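Side-chain contacts in B-agarase (Agarivorans gilvus, PDB 5Z6P), which probably hydrolyses beta-glycosidic bonds of agarose as a beta-agarase of glycoside hydrolase family 50: residues Gln236-His239 with Glu243-Glu246; Tyr364-Asp369 with Leu402-Gly407; Leu674-Phe679 with Val742-Met747; Trp428-Leu433 with Ile734-Ile739. All coordinates share one frame; numbering follows the deposited sequence.

Contact 1: Gln236-His239 with Glu243-Glu246; sequences QKIH and ELAE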
loop_
_atom_site.group_PDB
_atom_site.type_symbol
_atom_site.label_atom_id
_atom_site.label_comp_id
_atom_site.label_asym_id
_atom_site.label_seq_id
_atom_site.Cartn_x
_atom_site.Cartn_y
_atom_site.Cartn_z
ATOM N N GLN A 236 5.945 -15.125 19.642
ATOM C CA GLN A 236 4.537 -15.454 19.814
ATOM C C GLN A 236 4.070 -16.560 18.867
ATOM O O GLN A 236 2.879 -16.712 18.627
ATOM C CB GLN A 236 3.675 -14.189 19.654
ATOM C CG GLN A 236 3.928 -13.146 20.754
ATOM C CD GLN A 236 3.024 -11.930 20.638
ATOM O OE1 GLN A 236 3.399 -10.921 20.051
ATOM N NE2 GLN A 236 1.835 -12.028 21.191
ATOM N N LYS A 237 5.007 -17.348 18.353
ATOM C CA LYS A 237 4.643 -18.502 17.520
ATOM C C LYS A 237 3.784 -19.531 18.285
ATOM O O LYS A 237 3.996 -19.767 19.468
ATOM C CB LYS A 237 5.899 -19.170 16.955
ATOM C CG LYS A 237 5.605 -20.389 16.121
ATOM C CD LYS A 237 6.850 -20.929 15.484
ATOM C CE LYS A 237 6.554 -22.216 14.763
ATOM N NZ LYS A 237 7.729 -22.706 14.026
ATOM N N ILE A 238 2.793 -20.103 17.602
ATOM C CA ILE A 238 1.934 -21.143 18.171
ATOM C C ILE A 238 2.466 -22.527 17.807
ATOM O O ILE A 238 2.676 -22.816 16.631
ATOM C CB ILE A 238 0.466 -21.012 17.676
ATOM C CG1 ILE A 238 -0.218 -19.780 18.288
ATOM C CG2 ILE A 238 -0.332 -22.258 18.001
ATOM C CD1 ILE A 238 -0.457 -19.869 19.763
ATOM N N HIS A 239 2.661 -23.387 18.807
ATOM C CA HIS A 239 3.266 -24.714 18.583
ATOM C C HIS A 239 2.311 -25.898 18.667
ATOM O O HIS A 239 2.681 -27.005 18.301
ATOM C CB HIS A 239 4.411 -24.950 19.569
ATOM C CG HIS A 239 5.429 -23.853 19.576
ATOM N ND1 HIS A 239 5.367 -22.791 20.451
ATOM C CD2 HIS A 239 6.519 -23.644 18.805
ATOM C CE1 HIS A 239 6.385 -21.981 20.228
ATOM N NE2 HIS A 239 7.097 -22.473 19.231
ATOM N N GLU A 243 -1.403 -25.105 23.118
ATOM C CA GLU A 243 -0.849 -23.775 23.330
ATOM C C GLU A 243 -1.784 -22.737 22.723
ATOM O O GLU A 243 -2.015 -21.680 23.303
ATOM C CB GLU A 243 0.557 -23.643 22.736
ATOM C CG GLU A 243 1.276 -22.397 23.255
ATOM C CD GLU A 243 2.627 -22.151 22.625
ATOM O OE1 GLU A 243 3.418 -21.396 23.216
ATOM O OE2 GLU A 243 2.912 -22.688 21.546
ATOM N N LEU A 244 -2.344 -23.059 21.564
ATOM C CA LEU A 244 -3.357 -22.209 20.962
ATOM C C LEU A 244 -4.519 -21.949 21.931
ATOM O O LEU A 244 -4.977 -20.821 22.043
ATOM C CB LEU A 244 -3.863 -22.827 19.656
ATOM C CG LEU A 244 -4.908 -22.059 18.851
ATOM C CD1 LEU A 244 -4.434 -20.634 18.606
ATOM C CD2 LEU A 244 -5.171 -22.769 17.551
ATOM N N ALA A 245 -4.966 -22.970 22.659
ATOM C CA ALA A 245 -6.094 -22.789 23.579
ATOM C C ALA A 245 -5.715 -22.003 24.830
ATOM O O ALA A 245 -6.528 -21.258 25.353
ATOM C CB ALA A 245 -6.689 -24.133 23.973
ATOM N N GLU A 246 -4.490 -22.192 25.307
ATOM C CA GLU A 246 -3.960 -21.447 26.449
ATOM C C GLU A 246 -3.887 -19.949 26.166
ATOM O O GLU A 246 -4.336 -19.119 26.958
ATOM C CB GLU A 246 -2.557 -21.942 26.807
ATOM C CG GLU A 246 -2.482 -23.242 27.600
ATOM C CD GLU A 246 -1.043 -23.710 27.791
ATOM O OE1 GLU A 246 -0.192 -22.882 28.191
ATOM O OE2 GLU A 246 -0.758 -24.902 27.539
HETATM O O HOH W 1 3.524 -18.152 22.377
#
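Lys237 and Glu243 meet through a water: it gives weak hydrogen bonds to the backbone O of Lys237 and to Glu243 OE1, while Lys237 NZ is bonded to the backbone O of Gln232 and of Asn229. Ile238 supplies the apolar half of the contact. Its side chain crosses that of Leu244 at about a right angle, CG2 lying 3.9 Å from Leu244 CB and CD1 3.9 Å from Leu244 CA. At His239 the loop is held by a single carboxylate oxygen. Glu243 OE2 accepts from the backbone N of His239 at 2.8 Å, nearly along the C-O axis, and from His239 ND1 at 2.7 Å through its syn lone pair. Ring and carboxylate lie side by side, their planes only 21° apart. Glu243 gets there with CG anti to its backbone N (chi1 -165°) and the chain stretched out beyond. Glu233 takes the other ring nitrogen, NE2, so the imidazole is gripped from both nitrogens and its rotation is fixed. The contact thus folds the loop that follows strand 199-210 back onto the first turns of helix 241-255, whose Leu244 packs in turn on helix 397-406.

Contact 2: Tyr364-Asp369 with Leu402-Gly407; sequences YQWLPD and LQRKYG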
loop_
_atom_site.group_PDB
_atom_site.type_symbol
_atom_site.label_atom_id
_atom_site.label_comp_id
_atom_site.label_asym_id
_atom_site.label_seq_id
_atom_site.Cartn_x
_atom_site.Cartn_y
_atom_site.Cartn_z
ATOM N N TYR A 364 3.711 -27.026 2.007
ATOM C CA TYR A 364 2.807 -27.243 3.127
ATOM C C TYR A 364 3.041 -28.584 3.815
ATOM O O TYR A 364 2.952 -29.644 3.196
ATOM C CB TYR A 364 1.345 -27.127 2.671
ATOM C CG TYR A 364 1.041 -25.811 1.995
ATOM C CD1 TYR A 364 0.844 -24.654 2.739
ATOM C CD2 TYR A 364 0.975 -25.718 0.609
ATOM C CE1 TYR A 364 0.573 -23.445 2.125
ATOM C CE2 TYR A 364 0.717 -24.501 -0.020
ATOM C CZ TYR A 364 0.518 -23.372 0.746
ATOM O OH TYR A 364 0.250 -22.171 0.133
ATOM N N GLN A 365 3.356 -28.518 5.101
ATOM C CA GLN A 365 3.452 -29.705 5.936
ATOM C C GLN A 365 2.081 -30.336 6.155
ATOM O O GLN A 365 1.968 -31.548 6.275
ATOM C CB GLN A 365 4.078 -29.369 7.288
ATOM C CG GLN A 365 5.550 -29.051 7.263
ATOM C CD GLN A 365 6.101 -28.775 8.656
ATOM O OE1 GLN A 365 5.375 -28.369 9.563
ATOM N NE2 GLN A 365 7.389 -28.989 8.827
ATOM N N TRP A 366 1.043 -29.508 6.232
ATOM C CA TRP A 366 -0.313 -30.008 6.413
ATOM C C TRP A 366 -1.358 -29.255 5.599
ATOM O O TRP A 366 -1.413 -28.026 5.601
ATOM C CB TRP A 366 -0.705 -29.959 7.882
ATOM C CG TRP A 366 -2.112 -30.393 8.148
ATOM C CD1 TRP A 366 -2.547 -31.670 8.364
ATOM C CD2 TRP A 366 -3.271 -29.554 8.248
ATOM N NE1 TRP A 366 -3.901 -31.675 8.583
ATOM C CE2 TRP A 366 -4.371 -30.390 8.515
ATOM C CE3 TRP A 366 -3.490 -28.175 8.124
ATOM C CZ2 TRP A 366 -5.666 -29.896 8.667
ATOM C CZ3 TRP A 366 -4.768 -27.692 8.280
ATOM C CH2 TRP A 366 -5.842 -28.554 8.547
ATOM N N LEU A 367 -2.169 -30.024 4.884
ATOM C CA LEU A 367 -3.420 -29.553 4.325
ATOM C C LEU A 367 -4.450 -30.624 4.673
ATOM O O LEU A 367 -4.124 -31.804 4.683
ATOM C CB LEU A 367 -3.304 -29.317 2.818
ATOM C CG LEU A 367 -2.537 -28.033 2.480
ATOM C CD1 LEU A 367 -2.211 -27.961 1.015
ATOM C CD2 LEU A 367 -3.337 -26.829 2.911
ATOM N N PRO A 368 -5.683 -30.219 4.993
ATOM C CA PRO A 368 -6.641 -31.218 5.471
ATOM C C PRO A 368 -7.085 -32.208 4.394
ATOM O O PRO A 368 -7.202 -31.842 3.225
ATOM C CB PRO A 368 -7.828 -30.375 5.933
ATOM C CG PRO A 368 -7.741 -29.117 5.095
ATOM C CD PRO A 368 -6.260 -28.862 4.958
ATOM N N ASP A 369 -7.299 -33.454 4.808
ATOM C CA ASP A 369 -8.047 -34.414 4.011
ATOM C C ASP A 369 -9.393 -33.812 3.660
ATOM O O ASP A 369 -9.936 -33.026 4.423
ATOM C CB ASP A 369 -8.245 -35.733 4.765
ATOM C CG ASP A 369 -6.944 -36.455 5.029
ATOM O OD1 ASP A 369 -5.941 -36.157 4.343
ATOM O OD2 ASP A 369 -6.928 -37.331 5.918
ATOM N N LEU A 402 -9.351 -20.019 13.302
ATOM C CA LEU A 402 -10.563 -19.578 13.967
ATOM C C LEU A 402 -11.394 -20.779 14.458
ATOM O O LEU A 402 -11.886 -20.792 15.591
ATOM C CB LEU A 402 -11.399 -18.700 13.043
ATOM C CG LEU A 402 -10.787 -17.360 12.624
ATOM C CD1 LEU A 402 -11.831 -16.511 11.905
ATOM C CD2 LEU A 402 -10.202 -16.619 13.824
ATOM N N GLN A 403 -11.549 -21.787 13.605
ATOM C CA GLN A 403 -12.315 -22.967 13.981
ATOM C C GLN A 403 -11.609 -23.753 15.101
ATOM O O GLN A 403 -12.250 -24.177 16.059
ATOM C CB GLN A 403 -12.567 -23.868 12.770
ATOM C CG GLN A 403 -13.448 -25.056 13.102
ATOM C CD GLN A 403 -13.930 -25.800 11.886
ATOM O OE1 GLN A 403 -13.648 -25.417 10.754
ATOM N NE2 GLN A 403 -14.666 -26.879 12.115
ATOM N N ARG A 404 -10.296 -23.915 14.975
ATOM C CA ARG A 404 -9.479 -24.519 16.022
ATOM C C ARG A 404 -9.653 -23.801 17.352
ATOM O O ARG A 404 -9.783 -24.436 18.394
ATOM C CB ARG A 404 -8.000 -24.507 15.634
ATOM C CG ARG A 404 -7.629 -25.491 14.528
ATOM C CD ARG A 404 -6.176 -25.329 14.166
ATOM N NE ARG A 404 -5.688 -26.429 13.357
ATOM C CZ ARG A 404 -4.976 -26.280 12.247
ATOM N NH1 ARG A 404 -4.683 -25.066 11.797
ATOM N NH2 ARG A 404 -4.566 -27.346 11.575
ATOM N N LYS A 405 -9.673 -22.475 17.303
ATOM C CA LYS A 405 -9.737 -21.667 18.521
ATOM C C LYS A 405 -11.107 -21.648 19.184
ATOM O O LYS A 405 -11.210 -21.690 20.406
ATOM C CB LYS A 405 -9.324 -20.223 18.229
ATOM C CG LYS A 405 -7.834 -20.019 18.042
ATOM C CD LYS A 405 -7.497 -18.557 17.809
ATOM C CE LYS A 405 -8.179 -17.660 18.829
ATOM N NZ LYS A 405 -7.477 -16.349 18.932
ATOM N N TYR A 406 -12.150 -21.569 18.368
ATOM C CA TYR A 406 -13.472 -21.215 18.856
ATOM C C TYR A 406 -14.582 -22.208 18.508
ATOM O O TYR A 406 -15.718 -22.032 18.937
ATOM C CB TYR A 406 -13.901 -19.855 18.289
ATOM C CG TYR A 406 -13.085 -18.646 18.669
ATOM C CD1 TYR A 406 -12.636 -18.438 19.970
ATOM C CD2 TYR A 406 -12.792 -17.684 17.716
ATOM C CE1 TYR A 406 -11.902 -17.321 20.292
ATOM C CE2 TYR A 406 -12.067 -16.568 18.030
ATOM C CZ TYR A 406 -11.623 -16.385 19.308
ATOM O OH TYR A 406 -10.901 -15.260 19.574
ATOM N N GLY A 407 -14.281 -23.213 17.698
ATOM C CA GLY A 407 -15.341 -24.011 17.104
ATOM C C GLY A 407 -15.569 -25.384 17.701
ATOM O O GLY A 407 -16.208 -26.231 17.082
#
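Arg404 NH1 is gripped by two acceptors, the backbone O of Arg225 and Asn401 OD1, which probably steadies the guanidinium that meets Trp366 through its other terminal nitrogen, NH2. The arrangement is a guanidinium nitrogen over an indole face, joining the loop between helix 353-361 and strand 378-384 to helix 397-406 at the protein surface. NH2 stands 3.3 Å from Trp366 CZ3 and 3.5 Å from CH2, so it lies above the rim of the six-membered ring and not above its centre. The two flat groups are not parallel: their planes are 49° apart, and NH2 alone makes the close approach. The side chains come from opposite directions. Trp366 swings its indole out with CG anti to the backbone N (chi1 177°), and Arg404 reaches across with its chain extended from CG to NE, which carries the guanidinium well clear of the helix. A positive group above the pi face probably adds some electrostatic attraction to the van der Waals contact. Tyr395 of strand 388-395 and Arg225 also touch the indole. Trp366 is flanked on its opposite face by its own chain two residues on, where Pro368 N sits 3.6 Å above the ring plane, again displaced toward the rim.

Contact 3: Leu674-Phe679 with Val742-Met747; sequences LDSGFF and VPYQPM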
loop_
_atom_site.group_PDB
_atom_site.type_symbol
_atom_site.label_atom_id
_atom_site.label_comp_id
_atom_site.label_asym_id
_atom_site.label_seq_id
_atom_site.Cartn_x
_atom_site.Cartn_y
_atom_site.Cartn_z
ATOM N N LEU A 674 10.821 -9.049 9.460
ATOM C CA LEU A 674 11.079 -10.389 8.951
ATOM C C LEU A 674 11.341 -11.378 10.076
ATOM O O LEU A 674 11.684 -12.522 9.818
ATOM C CB LEU A 674 12.272 -10.388 7.984
ATOM C CG LEU A 674 12.161 -9.586 6.685
ATOM C CD1 LEU A 674 13.479 -9.571 5.941
ATOM C CD2 LEU A 674 11.051 -10.136 5.827
ATOM N N ASP A 675 11.188 -10.943 11.323
ATOM C CA ASP A 675 11.515 -11.809 12.441
ATOM C C ASP A 675 10.336 -12.689 12.869
ATOM O O ASP A 675 10.446 -13.434 13.831
ATOM C CB ASP A 675 12.047 -10.981 13.635
ATOM C CG ASP A 675 11.014 -10.010 14.202
ATOM O OD1 ASP A 675 10.103 -9.622 13.456
ATOM O OD2 ASP A 675 11.110 -9.636 15.399
ATOM N N SER A 676 9.215 -12.632 12.163
ATOM C CA SER A 676 8.146 -13.597 12.430
ATOM C C SER A 676 8.052 -14.596 11.282
ATOM O O SER A 676 7.024 -15.203 11.064
ATOM C CB SER A 676 6.799 -12.902 12.670
ATOM O OG SER A 676 6.360 -12.166 11.541
ATOM N N GLY A 677 9.148 -14.741 10.546
ATOM C CA GLY A 677 9.297 -15.818 9.590
ATOM C C GLY A 677 8.752 -15.573 8.200
ATOM O O GLY A 677 8.497 -16.511 7.476
ATOM N N PHE A 678 8.593 -14.304 7.838
ATOM C CA PHE A 678 8.071 -13.908 6.537
ATOM C C PHE A 678 9.207 -13.760 5.547
ATOM O O PHE A 678 10.356 -13.660 5.936
ATOM C CB PHE A 678 7.279 -12.584 6.661
ATOM C CG PHE A 678 5.867 -12.781 7.088
ATOM C CD1 PHE A 678 5.575 -13.232 8.362
ATOM C CD2 PHE A 678 4.827 -12.550 6.203
ATOM C CE1 PHE A 678 4.272 -13.450 8.749
ATOM C CE2 PHE A 678 3.522 -12.764 6.570
ATOM C CZ PHE A 678 3.233 -13.216 7.850
ATOM N N PHE A 679 8.885 -13.757 4.266
ATOM C CA PHE A 679 9.878 -13.534 3.238
ATOM C C PHE A 679 9.905 -12.087 2.737
ATOM O O PHE A 679 10.773 -11.717 1.968
ATOM C CB PHE A 679 9.639 -14.473 2.054
ATOM C CG PHE A 679 9.632 -15.930 2.425
ATOM C CD1 PHE A 679 10.808 -16.572 2.789
ATOM C CD2 PHE A 679 8.457 -16.664 2.394
ATOM C CE1 PHE A 679 10.813 -17.923 3.129
ATOM C CE2 PHE A 679 8.455 -18.022 2.724
ATOM C CZ PHE A 679 9.635 -18.646 3.102
ATOM N N VAL A 742 -3.095 -14.537 16.561
ATOM C CA VAL A 742 -2.463 -14.031 17.769
ATOM C C VAL A 742 -1.991 -12.584 17.577
ATOM O O VAL A 742 -1.138 -12.320 16.744
ATOM C CB VAL A 742 -1.256 -14.886 18.204
ATOM C CG1 VAL A 742 -0.631 -14.305 19.464
ATOM C CG2 VAL A 742 -1.665 -16.326 18.435
ATOM N N PRO A 743 -2.523 -11.650 18.379
ATOM C CA PRO A 743 -2.098 -10.242 18.298
ATOM C C PRO A 743 -0.607 -10.033 18.596
ATOM O O PRO A 743 -0.133 -10.477 19.633
ATOM C CB PRO A 743 -2.961 -9.560 19.357
ATOM C CG PRO A 743 -4.159 -10.450 19.500
ATOM C CD PRO A 743 -3.611 -11.839 19.351
ATOM N N TYR A 744 0.118 -9.399 17.674
ATOM C CA TYR A 744 1.499 -9.017 17.914
ATOM C C TYR A 744 1.532 -7.999 19.056
ATOM O O TYR A 744 0.895 -6.951 18.977
ATOM C CB TYR A 744 2.144 -8.430 16.657
ATOM C CG TYR A 744 2.441 -9.427 15.542
ATOM C CD1 TYR A 744 3.533 -10.278 15.623
ATOM C CD2 TYR A 744 1.646 -9.493 14.407
ATOM C CE1 TYR A 744 3.827 -11.175 14.614
ATOM C CE2 TYR A 744 1.932 -10.389 13.378
ATOM C CZ TYR A 744 3.023 -11.231 13.494
ATOM O OH TYR A 744 3.321 -12.115 12.501
ATOM N N GLN A 745 2.272 -8.296 20.115
ATOM C CA GLN A 745 2.161 -7.478 21.326
ATOM C C GLN A 745 2.638 -6.027 21.171
ATOM O O GLN A 745 1.990 -5.124 21.684
ATOM C CB GLN A 745 2.904 -8.131 22.490
ATOM C CG GLN A 745 2.487 -7.567 23.843
ATOM C CD GLN A 745 0.994 -7.651 24.072
ATOM O OE1 GLN A 745 0.391 -8.712 23.939
ATOM N NE2 GLN A 745 0.388 -6.528 24.417
ATOM N N PRO A 746 3.769 -5.791 20.481
ATOM C CA PRO A 746 4.140 -4.376 20.357
ATOM C C PRO A 746 3.174 -3.557 19.478
ATOM O O PRO A 746 3.104 -2.358 19.670
ATOM C CB PRO A 746 5.536 -4.427 19.721
ATOM C CG PRO A 746 6.033 -5.824 19.986
ATOM C CD PRO A 746 4.809 -6.678 19.931
ATOM N N MET A 747 2.450 -4.189 18.550
ATOM C CA MET A 747 1.459 -3.457 17.762
ATOM C C MET A 747 0.309 -3.050 18.668
ATOM O O MET A 747 -0.090 -1.886 18.689
ATOM C CB MET A 747 0.947 -4.287 16.570
ATOM C CG MET A 747 2.022 -4.651 15.567
ATOM S SD MET A 747 2.967 -3.250 14.935
ATOM C CE MET A 747 1.722 -2.478 13.875
#
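Ser676 and Tyr744 meet through their hydroxyls, with Ser676 OG 3.2 Å from Tyr744 OH. The serine comes to the edge of the phenol near the ring plane, its CB 3.9 Å from Tyr744 CE1 and 3.6 Å from OH. A chi1 of 62° sets Ser676 OG between its backbone N and carbonyl carbon, on the side where the phenol arrives. Phe678 adds a looser van der Waals touch, its CE1 4.1 Å from Tyr744 OH, while the two aromatic side chains run obliquely past one another.

One shell out, Asp719 OD2 is the stronger partner of Tyr744 OH, so this buried hydroxyl is satisfied chiefly by a carboxylate. Arg692 makes a cation-pi contact with the phenol ring, and Asn733 packs on Ser676, Phe678 and Tyr744 alike. The serine itself is presented by a type I beta turn from Leu674 to Gly677; the side chain of Asp675 in that turn is tied to Gln689, and Gly677 O is bonded to Asn229.

Tyr744 occupies the N-cap position of helix 745-762, so the contact joins the start of that helix to the loop between strand 664-668 and helix 689-704, with residues of helix 689-704 packed against both partners.

Contact 4: Trp428-Leu433 with Ile734-Ile739; sequences WGFTCL and IGFVSI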
loop_
_atom_site.group_PDB
_atom_site.type_symbol
_atom_site.label_atom_id
_atom_site.label_comp_id
_atom_site.label_asym_id
_atom_site.label_seq_id
_atom_site.Cartn_x
_atom_site.Cartn_y
_atom_site.Cartn_z
ATOM N N TRP A 428 -8.162 -2.128 22.654
ATOM C CA TRP A 428 -6.950 -1.509 22.132
ATOM C C TRP A 428 -7.092 0.011 21.955
ATOM O O TRP A 428 -6.102 0.720 21.756
ATOM C CB TRP A 428 -6.578 -2.157 20.793
ATOM C CG TRP A 428 -6.388 -3.648 20.878
ATOM C CD1 TRP A 428 -6.358 -4.418 22.022
ATOM C CD2 TRP A 428 -6.196 -4.552 19.787
ATOM N NE1 TRP A 428 -6.158 -5.741 21.696
ATOM C CE2 TRP A 428 -6.058 -5.853 20.331
ATOM C CE3 TRP A 428 -6.131 -4.395 18.395
ATOM C CZ2 TRP A 428 -5.852 -6.980 19.541
ATOM C CZ3 TRP A 428 -5.934 -5.520 17.610
ATOM C CH2 TRP A 428 -5.793 -6.798 18.184
ATOM N N GLY A 429 -8.325 0.497 22.022
ATOM C CA GLY A 429 -8.589 1.923 21.940
ATOM C C GLY A 429 -9.015 2.473 20.585
ATOM O O GLY A 429 -9.264 3.669 20.457
ATOM N N PHE A 430 -9.100 1.614 19.566
ATOM C CA PHE A 430 -9.451 2.102 18.239
ATOM C C PHE A 430 -10.863 2.621 18.270
ATOM O O PHE A 430 -11.699 2.067 18.964
ATOM C CB PHE A 430 -9.315 1.011 17.177
ATOM C CG PHE A 430 -7.903 0.712 16.801
ATOM C CD1 PHE A 430 -7.091 1.698 16.258
ATOM C CD2 PHE A 430 -7.374 -0.558 16.998
ATOM C CE1 PHE A 430 -5.792 1.416 15.908
ATOM C CE2 PHE A 430 -6.073 -0.841 16.646
ATOM C CZ PHE A 430 -5.277 0.145 16.113
ATOM N N THR A 431 -11.115 3.702 17.536
ATOM C CA THR A 431 -12.430 4.323 17.526
ATOM C C THR A 431 -13.299 3.893 16.354
ATOM O O THR A 431 -14.428 4.381 16.197
ATOM C CB THR A 431 -12.313 5.863 17.496
ATOM O OG1 THR A 431 -11.377 6.252 16.488
ATOM C CG2 THR A 431 -11.838 6.381 18.867
ATOM N N CYS A 432 -12.770 2.996 15.525
ATOM C CA CYS A 432 -13.544 2.462 14.411
ATOM C C CYS A 432 -13.016 1.154 13.880
ATOM O O CYS A 432 -11.918 0.728 14.203
ATOM C CB CYS A 432 -13.584 3.449 13.236
ATOM S SG CYS A 432 -12.036 3.514 12.304
ATOM N N LEU A 433 -13.847 0.556 13.037
ATOM C CA LEU A 433 -13.472 -0.474 12.099
ATOM C C LEU A 433 -13.245 0.232 10.764
ATOM O O LEU A 433 -14.081 1.039 10.343
ATOM C CB LEU A 433 -14.576 -1.531 11.980
ATOM C CG LEU A 433 -15.089 -2.144 13.296
ATOM C CD1 LEU A 433 -16.272 -3.074 13.053
ATOM C CD2 LEU A 433 -13.974 -2.875 13.986
ATOM N N ILE A 734 2.452 -7.694 7.883
ATOM C CA ILE A 734 1.851 -6.390 8.188
ATOM C C ILE A 734 0.659 -6.426 9.132
ATOM O O ILE A 734 0.066 -5.405 9.425
ATOM C CB ILE A 734 1.406 -5.673 6.898
ATOM C CG1 ILE A 734 0.446 -6.565 6.090
ATOM C CG2 ILE A 734 2.620 -5.264 6.104
ATOM C CD1 ILE A 734 -0.348 -5.821 5.039
ATOM N N GLY A 735 0.311 -7.601 9.630
ATOM C CA GLY A 735 -0.857 -7.701 10.461
ATOM C C GLY A 735 -0.698 -7.187 11.883
ATOM O O GLY A 735 0.405 -7.121 12.428
ATOM N N PHE A 736 -1.826 -6.830 12.474
ATOM C CA PHE A 736 -1.926 -6.699 13.920
ATOM C C PHE A 736 -1.994 -8.068 14.585
ATOM O O PHE A 736 -1.532 -8.231 15.713
ATOM C CB PHE A 736 -3.136 -5.862 14.313
ATOM C CG PHE A 736 -2.774 -4.468 14.708
ATOM C CD1 PHE A 736 -2.258 -3.590 13.773
ATOM C CD2 PHE A 736 -2.907 -4.048 16.025
ATOM C CE1 PHE A 736 -1.896 -2.309 14.137
ATOM C CE2 PHE A 736 -2.548 -2.774 16.399
ATOM C CZ PHE A 736 -2.041 -1.899 15.456
ATOM N N VAL A 737 -2.562 -9.040 13.875
ATOM C CA VAL A 737 -2.607 -10.413 14.368
ATOM C C VAL A 737 -1.934 -11.376 13.395
ATOM O O VAL A 737 -1.924 -11.151 12.198
ATOM C CB VAL A 737 -4.048 -10.871 14.646
ATOM C CG1 VAL A 737 -4.752 -9.883 15.546
ATOM C CG2 VAL A 737 -4.841 -11.089 13.362
ATOM N N SER A 738 -1.353 -12.448 13.925
ATOM C CA SER A 738 -0.731 -13.455 13.073
ATOM C C SER A 738 -1.773 -14.253 12.307
ATOM O O SER A 738 -2.968 -14.076 12.487
ATOM C CB SER A 738 0.124 -14.420 13.896
ATOM O OG SER A 738 -0.713 -15.213 14.708
ATOM N N ILE A 739 -1.298 -15.171 11.483
ATOM C CA ILE A 739 -2.186 -16.057 10.744
ATOM C C ILE A 739 -2.847 -17.063 11.701
ATOM O O ILE A 739 -3.850 -17.692 11.357
ATOM C CB ILE A 739 -1.423 -16.787 9.606
ATOM C CG1 ILE A 739 -2.394 -17.321 8.546
ATOM C CG2 ILE A 739 -0.505 -17.874 10.161
ATOM C CD1 ILE A 739 -3.048 -16.255 7.768
#
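An aromatic cluster of Trp428, Phe430 and Phe736 forms this buried contact, with Val737 at its margin. Phe430 and Phe736 approach from opposite directions as an offset edge-to-face pair: the edge of Phe430 is turned to the face of Phe736, with centroids 5.7 Å apart and planes at 68°. Their closest carbons are the two CZ atoms, at 3.9 Å. Trp428 meets the same phenylalanine differently. Its six-membered ring is within 28° of parallel to that of Phe736 but slid so far along that the rings barely overlap, the centroids lying 5.9 Å apart; contact is made by Trp428 CZ3 and Phe736 CD2 at 3.7 Å. Val737 CG1 then touches the edge of the indole, 4.2 Å from Trp428 CH2. Phe736 thus meets both rings, which also touch each other edge to edge through Trp428 CE3 and Phe430 CE2; its chi1 of -103°, well off a staggered value, suggests that its fit to the cluster costs some torsional strain. Trp428 and Phe430 are brought to the same side by Gly429, whose positive phi takes the chain out of helix 413-428. The cluster is filled in by Leu305 of strand 299-305, which touches Phe430 and Phe736, and by helix 745-762, which packs on all three rings; it therefore lies between that strand, the C-terminal helix and the end of helix 413-428.

In the fold
All four contacts lie on one side of the chain's centre, contacts 3 and 4 nearer to it than contacts 1 and 2. Contacts 3 and 4, with centres 13 Å apart, alternate along the chain, and their second segments follow closely, at 734-739 and 742-747: Tyr744 N probably bonds to Phe736 O at 2.8 Å. Contact 1 reaches contact 3 through Gln236, whose OE1 and NE2 probably bond to Gln745 N and Pro743 O. It also touches contact 2, 14 Å away between centres, where Leu244 CD1 packs at 3.5 Å on Lys405 CG. Contact 1 thus bridges surface contact 2 and the buried interior, whereas contacts 2 and 4 have centres about 22 Å apart and do not touch.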